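Local atomic coordinates of DNA polymerase sliding clamp (PDB entry 1RWZ), a protein that probably encircles DNA as a homotrimeric ring and serves as a moving platform that tethers the replicative polymerase and other DNA-processing proteins. Residues M192-Y197 with A239-S244; P220-F225 with K233-L238; E137-I142 with E200-A205; A129-D134 with L211-G216. All coordinates share one frame; numbering follows the deposited sequence.

Overall arrangement
Contacts 2 and 4 are buried in the sheet: both are antiparallel strand pairs, and they meet because strands 210-215 and 221-227 are neighbours. Their backbone bonds are alike, but contact 2 adds a salt bridge, contact 4 aliphatic packing and a water. Contact 3 is buried too, lying against that sheet, where the F138 ring packs on L211 and I213 of contact 4; it mixes sulfur-aromatic packing with a lysine gripping carbonyls. The centre of contact 1 lies about 18 Å from the centre of the chain, and it is only partly buried. One direct backbone bond, three bridging waters and the packing of F193 and R241 pin the C-terminal tail; helix 195-201 is shared with contact 3.

Contact 1. Residues M192-Y197 with A239-S244; sequences MFSVDY and APRIES
R241 sets off with CG anti to its own carbonyl carbon (chi1 -67°) and stays extended as far as NE, which carries its guanidinium alongside residues 192-197 to S194. There CA of S194 lies over one face of the flat group, and R241 NH2 comes within 3.1 Å of S194 CB, a close packing contact without a bond. The charged atoms of R241 and D196 do not meet directly: a water in the guanidinium plane accepts from NH2 and donates to D196 OD2 at 2.8 Å. The strongest polar partner of the guanidinium is Q151, whose OE1 accepts from NH1. F193 turns its CB away from the tail, yet chi1 of -55° swings the ring back, and CE2 rests 3.8 Å from P240 CB. A239 O meets the F193 ring at its edge, 3.6 Å from F193 CD2. M192 packs its CB against CB of E243 at 4.0 Å, while the carboxylate of E243 pairs with R190. One direct backbone bond ties the segments, R241 N to M192 O, 2.9 Å long and nearly straight at 172°. Two waters add bridges between the backbones: one joins M192 N to R241 O, another S194 N to A239 O. S194 also occupies the N-cap of helix 195-201, its OG accepting a weak bond from Y197 N. The tail thus lies along the end of strand 189-194 and the start of helix 195-201, where M192 and V195 pack on strand 151-157; F193 stacks edge-to-face with F154 and touches L238 of strand 232-238.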
loop_
_atom_site.group_PDB
_atom_site.type_symbol
_atom_site.label_atom_id
_atom_site.label_comp_id
_atom_site.label_asym_id
_atom_site.label_seq_id
_atom_site.Cartn_x
_atom_site.Cartn_y
_atom_site.Cartn_z
ATOM N N MET A 192 -2.515 -20.783 27.918
ATOM C CA MET A 192 -3.280 -20.405 26.730
ATOM C C MET A 192 -3.542 -18.902 26.742
ATOM O O MET A 192 -3.794 -18.324 27.799
ATOM C CB MET A 192 -4.607 -21.169 26.680
ATOM C CG MET A 192 -5.414 -20.902 25.418
ATOM S SD MET A 192 -6.598 -22.209 25.058
ATOM C CE MET A 192 -5.895 -22.908 23.612
ATOM N N PHE A 193 -3.481 -18.274 25.567
ATOM C CA PHE A 193 -3.679 -16.829 25.458
ATOM C C PHE A 193 -4.504 -16.393 24.258
ATOM O O PHE A 193 -4.656 -17.135 23.289
ATOM C CB PHE A 193 -2.327 -16.105 25.373
ATOM C CG PHE A 193 -1.403 -16.414 26.509
ATOM C CD1 PHE A 193 -0.398 -17.370 26.368
ATOM C CD2 PHE A 193 -1.564 -15.779 27.736
ATOM C CE1 PHE A 193 0.432 -17.692 27.439
ATOM C CE2 PHE A 193 -0.743 -16.091 28.816
ATOM C CZ PHE A 193 0.258 -17.053 28.669
ATOM N N SER A 194 -5.015 -15.167 24.339
ATOM C CA SER A 194 -5.803 -14.564 23.271
ATOM C C SER A 194 -4.910 -14.104 22.126
ATOM O O SER A 194 -3.972 -13.330 22.332
ATOM C CB SER A 194 -6.577 -13.359 23.804
ATOM O OG SER A 194 -6.845 -12.435 22.759
ATOM N N VAL A 195 -5.214 -14.569 20.920
ATOM C CA VAL A 195 -4.445 -14.197 19.736
ATOM C C VAL A 195 -4.598 -12.711 19.418
ATOM O O VAL A 195 -3.648 -12.075 18.961
ATOM C CB VAL A 195 -4.884 -15.021 18.497
ATOM C CG1 VAL A 195 -4.219 -14.479 17.236
ATOM C CG2 VAL A 195 -4.503 -16.479 18.686
ATOM N N ASP A 196 -5.787 -12.159 19.662
ATOM C CA ASP A 196 -6.043 -10.746 19.383
ATOM C C ASP A 196 -5.009 -9.832 20.032
ATOM O O ASP A 196 -4.460 -8.935 19.380
ATOM C CB ASP A 196 -7.440 -10.334 19.860
ATOM C CG ASP A 196 -8.554 -10.994 19.068
ATOM O OD1 ASP A 196 -8.494 -10.976 17.820
ATOM O OD2 ASP A 196 -9.502 -11.520 19.695
ATOM N N TYR A 197 -4.750 -10.046 21.317
ATOM C CA TYR A 197 -3.771 -9.231 22.020
ATOM C C TYR A 197 -2.348 -9.481 21.530
ATOM O O TYR A 197 -1.580 -8.538 21.342
ATOM C CB TYR A 197 -3.831 -9.476 23.527
ATOM C CG TYR A 197 -4.898 -8.671 24.233
ATOM C CD1 TYR A 197 -6.213 -9.133 24.317
ATOM C CD2 TYR A 197 -4.591 -7.445 24.818
ATOM C CE1 TYR A 197 -7.196 -8.390 24.974
ATOM C CE2 TYR A 197 -5.564 -6.692 25.474
ATOM C CZ TYR A 197 -6.864 -7.174 25.548
ATOM O OH TYR A 197 -7.821 -6.432 26.209
ATOM N N ALA A 239 -2.675 -11.547 30.449
ATOM C CA ALA A 239 -3.365 -12.481 31.345
ATOM C C ALA A 239 -3.696 -13.768 30.593
ATOM O O ALA A 239 -3.981 -13.748 29.393
ATOM C CB ALA A 239 -4.653 -11.835 31.885
ATOM N N PRO A 240 -3.685 -14.911 31.295
ATOM C CA PRO A 240 -3.980 -16.200 30.668
ATOM C C PRO A 240 -5.450 -16.609 30.658
ATOM O O PRO A 240 -6.266 -16.072 31.411
ATOM C CB PRO A 240 -3.151 -17.165 31.495
ATOM C CG PRO A 240 -3.363 -16.613 32.897
ATOM C CD PRO A 240 -3.242 -15.095 32.694
ATOM N N ARG A 241 -5.767 -17.557 29.782
ATOM C CA ARG A 241 -7.102 -18.130 29.696
ATOM C C ARG A 241 -6.898 -19.509 30.323
ATOM O O ARG A 241 -5.786 -19.835 30.735
ATOM C CB ARG A 241 -7.564 -18.257 28.237
ATOM C CG ARG A 241 -7.788 -16.909 27.543
ATOM C CD ARG A 241 -8.441 -17.046 26.168
ATOM N NE ARG A 241 -8.671 -15.735 25.552
ATOM C CZ ARG A 241 -9.423 -15.521 24.474
ATOM N NH1 ARG A 241 -10.037 -16.527 23.870
ATOM N NH2 ARG A 241 -9.569 -14.292 23.998
ATOM N N ILE A 242 -7.953 -20.308 30.420
ATOM C CA ILE A 242 -7.828 -21.638 31.013
ATOM C C ILE A 242 -7.220 -22.644 30.029
ATOM O O ILE A 242 -7.804 -22.919 28.990
ATOM C CB ILE A 242 -9.209 -22.160 31.481
ATOM C CG1 ILE A 242 -9.798 -21.211 32.532
ATOM C CG2 ILE A 242 -9.074 -23.568 32.052
ATOM C CD1 ILE A 242 -8.960 -21.080 33.780
ATOM N N GLU A 243 -6.047 -23.184 30.362
ATOM C CA GLU A 243 -5.373 -24.166 29.505
ATOM C C GLU A 243 -5.663 -25.555 30.068
ATOM O O GLU A 243 -5.339 -25.846 31.221
ATOM C CB GLU A 243 -3.860 -23.917 29.493
ATOM C CG GLU A 243 -3.103 -24.579 28.338
ATOM C CD GLU A 243 -3.160 -26.097 28.363
ATOM O OE1 GLU A 243 -2.744 -26.695 29.376
ATOM O OE2 GLU A 243 -3.616 -26.696 27.368
ATOM N N SER A 244 -6.272 -26.414 29.256
ATOM C CA SER A 244 -6.621 -27.757 29.708
ATOM C C SER A 244 -6.598 -28.809 28.602
ATOM O O SER A 244 -6.070 -28.526 27.503
ATOM C CB SER A 244 -8.005 -27.730 30.359
ATOM O OG SER A 244 -8.955 -27.144 29.484
HETATM O O HOH W 1 -3.313 -20.810 30.689
HETATM O O HOH W 2 -5.193 -14.034 26.952
HETATM O O HOH W 3 -10.841 -13.221 21.394
#

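Contact 2. Residues P220-F225 with K233-L238; sequences PVRLVF and KVEYIL
R222 and E235 meet diagonally across a beta hairpin, R222 standing opposite I237 and E235 opposite V224, and the arginine can be followed atom by atom toward its partner. CB of R222 is 3.6 Å from OE1 of E235, and CG of R222 comes nearer to the same oxygen, at 3.4 Å. CD then stays beside it, and a turn at chi3 (59°) sets the guanidinium side-on to the carboxylate. R222 NE donates to E235 OE1 at 2.6 Å and R222 NH2 to E235 OE2 at 3.1 Å, both bonds almost straight, each nitrogen holding a different oxygen. Both oxygens lie close to the guanidinium plane, but the carboxylate is turned: the planes stand 37° apart, and the nitrogens meet the oxygens from above the carboxylate plane. E235, extended from CB outward, also lays its carboxyl carbon against V224 CG2. Beneath this pair the strands keep regular antiparallel bonding, V221 with L238, L223 with Y236 and F225 with V234 each sharing two backbone hydrogen bonds. The side chains of those six residues occupy the other face of the sheet. There F225 CE1 approaches the edge of the Y236 ring, 4.0 Å from CD1, and F201 of helix 195-201 stacks on Y236, whose OH binds the backbone oxygen of A17. The hairpin thus separates an apolar and aromatic face against the helices from one where the buried carboxylate of E235 is met by a partly exposed arginine. Such a two-point grip would probably stabilise the ionised form of E235 and limit rotation of both groups.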
loop_
_atom_site.group_PDB
_atom_site.type_symbol
_atom_site.label_atom_id
_atom_site.label_comp_id
_atom_site.label_asym_id
_atom_site.label_seq_id
_atom_site.Cartn_x
_atom_site.Cartn_y
_atom_site.Cartn_z
ATOM N N PRO A 220 0.278 -15.243 33.708
ATOM C CA PRO A 220 0.383 -14.281 32.605
ATOM C C PRO A 220 1.740 -14.494 31.937
ATOM O O PRO A 220 2.698 -14.900 32.593
ATOM C CB PRO A 220 0.332 -12.929 33.311
ATOM C CG PRO A 220 -0.485 -13.217 34.558
ATOM C CD PRO A 220 0.058 -14.560 34.995
ATOM N N VAL A 221 1.824 -14.235 30.639
ATOM C CA VAL A 221 3.094 -14.389 29.943
ATOM C C VAL A 221 3.758 -13.017 29.850
ATOM O O VAL A 221 3.073 -11.996 29.743
ATOM C CB VAL A 221 2.890 -14.981 28.516
ATOM C CG1 VAL A 221 1.985 -14.072 27.683
ATOM C CG2 VAL A 221 4.238 -15.177 27.828
ATOM N N ARG A 222 5.087 -12.990 29.945
ATOM C CA ARG A 222 5.836 -11.746 29.816
ATOM C C ARG A 222 6.533 -11.807 28.457
ATOM O O ARG A 222 7.245 -12.767 28.170
ATOM C CB ARG A 222 6.912 -11.608 30.901
ATOM C CG ARG A 222 6.412 -11.421 32.328
ATOM C CD ARG A 222 7.612 -11.327 33.280
ATOM N NE ARG A 222 8.496 -10.217 32.928
ATOM C CZ ARG A 222 9.795 -10.156 33.216
ATOM N NH1 ARG A 222 10.387 -11.149 33.871
ATOM N NH2 ARG A 222 10.509 -9.101 32.836
ATOM N N LEU A 223 6.310 -10.790 27.634
ATOM C CA LEU A 223 6.913 -10.705 26.309
ATOM C C LEU A 223 7.796 -9.468 26.306
ATOM O O LEU A 223 7.313 -8.348 26.163
ATOM C CB LEU A 223 5.821 -10.587 25.244
ATOM C CG LEU A 223 4.840 -11.768 25.231
ATOM C CD1 LEU A 223 3.673 -11.461 24.305
ATOM C CD2 LEU A 223 5.559 -13.035 24.792
ATOM N N VAL A 224 9.095 -9.673 26.480
ATOM C CA VAL A 224 10.020 -8.559 26.520
ATOM C C VAL A 224 10.650 -8.330 25.155
ATOM O O VAL A 224 11.522 -9.089 24.724
ATOM C CB VAL A 224 11.129 -8.804 27.562
ATOM C CG1 VAL A 224 11.988 -7.554 27.729
ATOM C CG2 VAL A 224 10.500 -9.192 28.900
ATOM N N PHE A 225 10.187 -7.287 24.475
ATOM C CA PHE A 225 10.709 -6.930 23.164
ATOM C C PHE A 225 11.804 -5.870 23.315
ATOM O O PHE A 225 11.684 -4.952 24.130
ATOM C CB PHE A 225 9.616 -6.325 22.269
ATOM C CG PHE A 225 8.517 -7.274 21.895
ATOM C CD1 PHE A 225 7.404 -7.433 22.719
ATOM C CD2 PHE A 225 8.571 -7.977 20.697
ATOM C CE1 PHE A 225 6.359 -8.274 22.348
ATOM C CE2 PHE A 225 7.533 -8.823 20.316
ATOM C CZ PHE A 225 6.419 -8.971 21.147
ATOM N N LYS A 233 13.150 -1.021 25.484
ATOM C CA LYS A 233 12.665 -2.277 26.016
ATOM C C LYS A 233 11.168 -2.053 26.177
ATOM O O LYS A 233 10.741 -1.118 26.854
ATOM C CB LYS A 233 13.300 -2.596 27.372
ATOM C CG LYS A 233 12.750 -3.871 27.994
ATOM C CD LYS A 233 13.591 -4.362 29.162
ATOM C CE LYS A 233 14.914 -4.936 28.681
ATOM N NZ LYS A 233 15.696 -5.569 29.788
ATOM N N VAL A 234 10.380 -2.885 25.511
ATOM C CA VAL A 234 8.932 -2.788 25.586
ATOM C C VAL A 234 8.426 -4.157 25.995
ATOM O O VAL A 234 8.487 -5.113 25.222
ATOM C CB VAL A 234 8.321 -2.388 24.226
ATOM C CG1 VAL A 234 6.800 -2.406 24.307
ATOM C CG2 VAL A 234 8.815 -0.998 23.836
ATOM N N GLU A 235 7.954 -4.247 27.229
ATOM C CA GLU A 235 7.436 -5.500 27.745
ATOM C C GLU A 235 5.922 -5.458 27.822
ATOM O O GLU A 235 5.343 -4.497 28.339
ATOM C CB GLU A 235 7.996 -5.784 29.142
ATOM C CG GLU A 235 7.333 -6.992 29.816
ATOM C CD GLU A 235 7.918 -7.327 31.179
ATOM O OE1 GLU A 235 7.331 -8.178 31.879
ATOM O OE2 GLU A 235 8.960 -6.753 31.552
ATOM N N TYR A 236 5.294 -6.491 27.277
ATOM C CA TYR A 236 3.847 -6.632 27.327
ATOM C C TYR A 236 3.586 -7.848 28.205
ATOM O O TYR A 236 4.291 -8.858 28.110
ATOM C CB TYR A 236 3.256 -6.885 25.937
ATOM C CG TYR A 236 3.100 -5.657 25.064
ATOM C CD1 TYR A 236 3.805 -5.535 23.862
ATOM C CD2 TYR A 236 2.208 -4.642 25.410
ATOM C CE1 TYR A 236 3.618 -4.433 23.026
ATOM C CE2 TYR A 236 2.013 -3.538 24.585
ATOM C CZ TYR A 236 2.715 -3.440 23.395
ATOM O OH TYR A 236 2.491 -2.365 22.563
ATOM N N ILE A 237 2.590 -7.743 29.075
ATOM C CA ILE A 237 2.222 -8.852 29.946
ATOM C C ILE A 237 0.763 -9.123 29.619
ATOM O O ILE A 237 -0.052 -8.200 29.581
ATOM C CB ILE A 237 2.376 -8.481 31.435
ATOM C CG1 ILE A 237 3.836 -8.115 31.719
ATOM C CG2 ILE A 237 1.946 -9.661 32.313
ATOM C CD1 ILE A 237 4.104 -7.626 33.126
ATOM N N LEU A 238 0.444 -10.387 29.366
ATOM C CA LEU A 238 -0.907 -10.772 28.988
ATOM C C LEU A 238 -1.488 -11.830 29.913
ATOM O O LEU A 238 -0.874 -12.876 30.132
ATOM C CB LEU A 238 -0.901 -11.301 27.548
ATOM C CG LEU A 238 -2.209 -11.824 26.951
ATOM C CD1 LEU A 238 -3.258 -10.719 26.975
ATOM C CD2 LEU A 238 -1.971 -12.304 25.524
#

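Contact 3. Residues E137-I142 with E200-A205; sequences EFKKAI and EFCKVA
The ring of F138 meets C202 obliquely, with C202 SG 3.5 Å from F138 CD2 and 4.6 Å from the ring centroid, a Cys sulfur-aromatic contact. CG1 of I142, one turn further along the same helix, lies 3.8 Å above one face of the F138 ring and is offset toward its rim. The same CG1 of I142 is also a looser neighbour of the C202 sulfur, at 4.4 Å from SG. Beyond the two segments, L211 and I213 of strand 210-215 pack against F138. Next to this apolar patch, K139 runs past C202 with its CG 3.7 Å from C202 CB. Its CG stands opposite the backbone N (chi1 -176°), and the rest of the chain is stretched, which delivers NZ to the backbone of residues 202-205. K139 NZ donates to A205 O at 3.0 Å, nearly in line with that carbonyl, and to C202 O at 3.1 Å. C202 O accepts from A205 N as well, the two donors arriving from opposite faces of its plane. A water accepting from K139 NZ donates to K203 O at 2.6 Å. One ammonium group therefore collects three oxygens where helix 135-146 meets the chain around the end of helix 195-201. Such a surrounding suits a charged lysine and probably keeps it so, while the aliphatic part of the same chain closes over the buried cysteine.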
loop_
_atom_site.group_PDB
_atom_site.type_symbol
_atom_site.label_atom_id
_atom_site.label_comp_id
_atom_site.label_asym_id
_atom_site.label_seq_id
_atom_site.Cartn_x
_atom_site.Cartn_y
_atom_site.Cartn_z
ATOM N N GLU A 137 10.015 -13.667 13.785
ATOM C CA GLU A 137 9.631 -15.065 13.664
ATOM C C GLU A 137 8.400 -15.317 14.535
ATOM O O GLU A 137 7.474 -16.025 14.132
ATOM C CB GLU A 137 10.782 -15.965 14.114
ATOM C CG GLU A 137 10.526 -17.452 13.956
ATOM C CD GLU A 137 10.383 -17.887 12.502
ATOM O OE1 GLU A 137 10.544 -17.047 11.590
ATOM O OE2 GLU A 137 10.113 -19.082 12.273
ATOM N N PHE A 138 8.402 -14.729 15.728
ATOM C CA PHE A 138 7.281 -14.868 16.660
ATOM C C PHE A 138 6.042 -14.246 16.018
ATOM O O PHE A 138 4.957 -14.833 16.028
ATOM C CB PHE A 138 7.607 -14.144 17.971
ATOM C CG PHE A 138 6.487 -14.163 18.981
ATOM C CD1 PHE A 138 6.211 -15.309 19.719
ATOM C CD2 PHE A 138 5.728 -13.020 19.209
ATOM C CE1 PHE A 138 5.190 -15.311 20.681
ATOM C CE2 PHE A 138 4.706 -13.013 20.166
ATOM C CZ PHE A 138 4.441 -14.161 20.901
ATOM N N LYS A 139 6.222 -13.059 15.447
ATOM C CA LYS A 139 5.140 -12.333 14.793
ATOM C C LYS A 139 4.499 -13.187 13.701
ATOM O O LYS A 139 3.278 -13.206 13.557
ATOM C CB LYS A 139 5.686 -11.026 14.208
ATOM C CG LYS A 139 4.658 -10.101 13.574
ATOM C CD LYS A 139 5.281 -8.738 13.303
ATOM C CE LYS A 139 4.287 -7.763 12.689
ATOM N NZ LYS A 139 4.840 -6.375 12.646
ATOM N N LYS A 140 5.325 -13.895 12.934
ATOM C CA LYS A 140 4.825 -14.754 11.866
ATOM C C LYS A 140 4.043 -15.931 12.440
ATOM O O LYS A 140 3.033 -16.353 11.873
ATOM C CB LYS A 140 5.987 -15.276 11.015
ATOM C CG LYS A 140 6.650 -14.221 10.147
ATOM C CD LYS A 140 7.917 -14.781 9.507
ATOM C CE LYS A 140 8.602 -13.758 8.617
ATOM N NZ LYS A 140 7.769 -13.417 7.429
ATOM N N ALA A 141 4.513 -16.463 13.565
ATOM C CA ALA A 141 3.840 -17.586 14.203
ATOM C C ALA A 141 2.441 -17.161 14.641
ATOM O O ALA A 141 1.465 -17.882 14.423
ATOM C CB ALA A 141 4.644 -18.069 15.409
ATOM N N ILE A 142 2.353 -15.988 15.259
ATOM C CA ILE A 142 1.073 -15.463 15.724
ATOM C C ILE A 142 0.151 -15.188 14.535
ATOM O O ILE A 142 -1.054 -15.429 14.602
ATOM C CB ILE A 142 1.269 -14.162 16.545
ATOM C CG1 ILE A 142 2.125 -14.454 17.784
ATOM C CG2 ILE A 142 -0.076 -13.577 16.961
ATOM C CD1 ILE A 142 1.570 -15.560 18.689
ATOM N N GLU A 200 -1.701 -7.713 18.339
ATOM C CA GLU A 200 -1.553 -6.275 18.552
ATOM C C GLU A 200 -0.155 -5.949 19.085
ATOM O O GLU A 200 0.478 -4.985 18.645
ATOM C CB GLU A 200 -2.619 -5.775 19.535
ATOM C CG GLU A 200 -2.722 -4.259 19.665
ATOM C CD GLU A 200 -3.088 -3.572 18.358
ATOM O OE1 GLU A 200 -3.878 -4.142 17.577
ATOM O OE2 GLU A 200 -2.595 -2.450 18.115
ATOM N N PHE A 201 0.324 -6.757 20.029
ATOM C CA PHE A 201 1.655 -6.562 20.610
ATOM C C PHE A 201 2.733 -6.537 19.522
ATOM O O PHE A 201 3.609 -5.676 19.523
ATOM C CB PHE A 201 2.008 -7.711 21.560
ATOM C CG PHE A 201 1.131 -7.813 22.781
ATOM C CD1 PHE A 201 1.112 -8.994 23.522
ATOM C CD2 PHE A 201 0.356 -6.742 23.207
ATOM C CE1 PHE A 201 0.334 -9.110 24.675
ATOM C CE2 PHE A 201 -0.430 -6.848 24.364
ATOM C CZ PHE A 201 -0.438 -8.033 25.095
ATOM N N CYS A 202 2.660 -7.501 18.611
ATOM C CA CYS A 202 3.647 -7.636 17.545
ATOM C C CYS A 202 3.681 -6.527 16.502
ATOM O O CYS A 202 4.607 -6.472 15.693
ATOM C CB CYS A 202 3.465 -8.983 16.841
ATOM S SG CYS A 202 3.815 -10.403 17.893
ATOM N N LYS A 203 2.695 -5.637 16.518
ATOM C CA LYS A 203 2.669 -4.560 15.535
ATOM C C LYS A 203 3.837 -3.579 15.635
ATOM O O LYS A 203 4.143 -2.881 14.667
ATOM C CB LYS A 203 1.341 -3.806 15.614
ATOM C CG LYS A 203 0.191 -4.603 15.025
ATOM C CD LYS A 203 -1.123 -3.855 15.111
ATOM C CE LYS A 203 -2.235 -4.682 14.488
ATOM N NZ LYS A 203 -3.564 -4.020 14.612
ATOM N N VAL A 204 4.495 -3.526 16.788
ATOM C CA VAL A 204 5.630 -2.620 16.957
ATOM C C VAL A 204 6.966 -3.342 16.804
ATOM O O VAL A 204 8.029 -2.731 16.948
ATOM C CB VAL A 204 5.612 -1.922 18.341
ATOM C CG1 VAL A 204 4.373 -1.039 18.464
ATOM C CG2 VAL A 204 5.650 -2.958 19.458
ATOM N N ALA A 205 6.912 -4.635 16.501
ATOM C CA ALA A 205 8.126 -5.434 16.351
ATOM C C ALA A 205 8.307 -5.997 14.948
ATOM O O ALA A 205 7.368 -6.055 14.158
ATOM C CB ALA A 205 8.124 -6.574 17.366
HETATM O O HOH W 4 3.418 -3.617 12.253
#

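Contact 4. Residues A129-D134 with L211-G216; sequences AKIVMD and LTIHLG
I131 and I213 sit at the middle of an antiparallel strand pair in the C-terminal half of the PCNA fold, strand 129-134 against strand 210-215. Backbone hydrogen bonds come first: A129 with L215, I131 with I213 and M133 with L211 each exchange two. The tightest is I213 N to I131 O, 2.6 Å long, straight at 174° and in the carbonyl plane. Weaker CA-H...O contacts alternate with these bonds, such as K130 CA to I213 O at 3.3 Å. Apolar packing covers one face, where CB of I131 and CB of I213 lie 4.1 Å apart and SD of M133 meets I213 CD1 at 4.2 Å. Helix 135-146 covers this face, F138 reaching M133 as well. The other face is more mixed: V132 CG2 runs alongside T212, 3.7 Å from T212 OG1, and the extended chain of K130 crosses T212 with K130 CE 3.9 Å from T212 CG2. Water supplies the last kind of link, one molecule giving a hydrogen bond to A129 O at 3.1 Å and lying in the plane of the H214 ring, 2.9 Å from H214 ND1.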
loop_
_atom_site.group_PDB
_atom_site.type_symbol
_atom_site.label_atom_id
_atom_site.label_comp_id
_atom_site.label_asym_id
_atom_site.label_seq_id
_atom_site.Cartn_x
_atom_site.Cartn_y
_atom_site.Cartn_z
ATOM N N ALA A 129 10.022 -20.956 32.545
ATOM C CA ALA A 129 10.511 -21.031 31.170
ATOM C C ALA A 129 10.958 -19.691 30.605
ATOM O O ALA A 129 10.265 -18.684 30.743
ATOM C CB ALA A 129 9.436 -21.633 30.274
ATOM N N LYS A 130 12.122 -19.690 29.963
ATOM C CA LYS A 130 12.664 -18.480 29.353
ATOM C C LYS A 130 13.054 -18.839 27.927
ATOM O O LYS A 130 13.875 -19.732 27.708
ATOM C CB LYS A 130 13.894 -17.989 30.116
ATOM C CG LYS A 130 14.464 -16.696 29.552
ATOM C CD LYS A 130 15.720 -16.271 30.294
ATOM C CE LYS A 130 16.333 -15.036 29.651
ATOM N NZ LYS A 130 17.598 -14.644 30.337
ATOM N N ILE A 131 12.463 -18.135 26.968
ATOM C CA ILE A 131 12.705 -18.389 25.556
ATOM C C ILE A 131 13.120 -17.100 24.859
ATOM O O ILE A 131 12.416 -16.097 24.946
ATOM C CB ILE A 131 11.415 -18.919 24.867
ATOM C CG1 ILE A 131 10.869 -20.134 25.624
ATOM C CG2 ILE A 131 11.704 -19.296 23.427
ATOM C CD1 ILE A 131 9.660 -19.823 26.495
ATOM N N VAL A 132 14.260 -17.125 24.172
ATOM C CA VAL A 132 14.735 -15.946 23.453
ATOM C C VAL A 132 14.761 -16.275 21.962
ATOM O O VAL A 132 15.354 -17.274 21.545
ATOM C CB VAL A 132 16.147 -15.519 23.922
ATOM C CG1 VAL A 132 16.583 -14.249 23.185
ATOM C CG2 VAL A 132 16.136 -15.265 25.423
ATOM N N MET A 133 14.099 -15.438 21.168
ATOM C CA MET A 133 14.008 -15.654 19.729
ATOM C C MET A 133 13.876 -14.336 18.985
ATOM O O MET A 133 13.871 -13.263 19.588
ATOM C CB MET A 133 12.786 -16.528 19.413
ATOM C CG MET A 133 11.458 -15.898 19.836
ATOM S SD MET A 133 10.030 -16.992 19.604
ATOM C CE MET A 133 10.034 -17.133 17.839
ATOM N N ASP A 134 13.776 -14.426 17.664
ATOM C CA ASP A 134 13.608 -13.241 16.838
ATOM C C ASP A 134 12.136 -12.841 16.904
ATOM O O ASP A 134 11.260 -13.685 16.736
ATOM C CB ASP A 134 13.973 -13.550 15.391
ATOM C CG ASP A 134 13.831 -12.343 14.494
ATOM O OD1 ASP A 134 14.759 -11.512 14.465
ATOM O OD2 ASP A 134 12.781 -12.220 13.830
ATOM N N LEU A 211 13.189 -10.900 21.208
ATOM C CA LEU A 211 12.026 -11.158 22.051
ATOM C C LEU A 211 12.404 -12.203 23.081
ATOM O O LEU A 211 12.934 -13.256 22.737
ATOM C CB LEU A 211 10.843 -11.678 21.230
ATOM C CG LEU A 211 9.690 -12.256 22.066
ATOM C CD1 LEU A 211 9.084 -11.176 22.973
ATOM C CD2 LEU A 211 8.643 -12.828 21.142
ATOM N N THR A 212 12.153 -11.893 24.348
ATOM C CA THR A 212 12.423 -12.827 25.427
ATOM C C THR A 212 11.064 -13.127 26.032
ATOM O O THR A 212 10.360 -12.216 26.476
ATOM C CB THR A 212 13.322 -12.212 26.512
ATOM O OG1 THR A 212 14.598 -11.889 25.942
ATOM C CG2 THR A 212 13.515 -13.198 27.676
ATOM N N ILE A 213 10.698 -14.400 26.032
ATOM C CA ILE A 213 9.416 -14.820 26.582
ATOM C C ILE A 213 9.635 -15.481 27.933
ATOM O O ILE A 213 10.478 -16.367 28.056
ATOM C CB ILE A 213 8.734 -15.856 25.667
ATOM C CG1 ILE A 213 8.576 -15.290 24.255
ATOM C CG2 ILE A 213 7.377 -16.262 26.260
ATOM C CD1 ILE A 213 8.090 -16.315 23.238
ATOM N N HIS A 214 8.889 -15.037 28.943
ATOM C CA HIS A 214 8.953 -15.631 30.281
ATOM C C HIS A 214 7.591 -16.311 30.400
ATOM O O HIS A 214 6.554 -15.649 30.362
ATOM C CB HIS A 214 9.128 -14.544 31.340
ATOM C CG HIS A 214 10.417 -13.792 31.219
ATOM N ND1 HIS A 214 11.617 -14.289 31.682
ATOM C CD2 HIS A 214 10.699 -12.596 30.653
ATOM C CE1 HIS A 214 12.583 -13.430 31.407
ATOM N NE2 HIS A 214 12.052 -12.394 30.782
ATOM N N LEU A 215 7.600 -17.633 30.540
ATOM C CA LEU A 215 6.366 -18.405 30.567
ATOM C C LEU A 215 6.185 -19.349 31.750
ATOM O O LEU A 215 7.127 -20.012 32.184
ATOM C CB LEU A 215 6.279 -19.216 29.270
ATOM C CG LEU A 215 5.076 -20.107 28.954
ATOM C CD1 LEU A 215 3.856 -19.244 28.655
ATOM C CD2 LEU A 215 5.400 -20.974 27.741
ATOM N N GLY A 216 4.950 -19.414 32.240
ATOM C CA GLY A 216 4.611 -20.297 33.344
ATOM C C GLY A 216 3.367 -21.088 32.964
ATOM O O GLY A 216 2.979 -21.116 31.794
HETATM O O HOH W 5 11.648 -16.910 32.854
#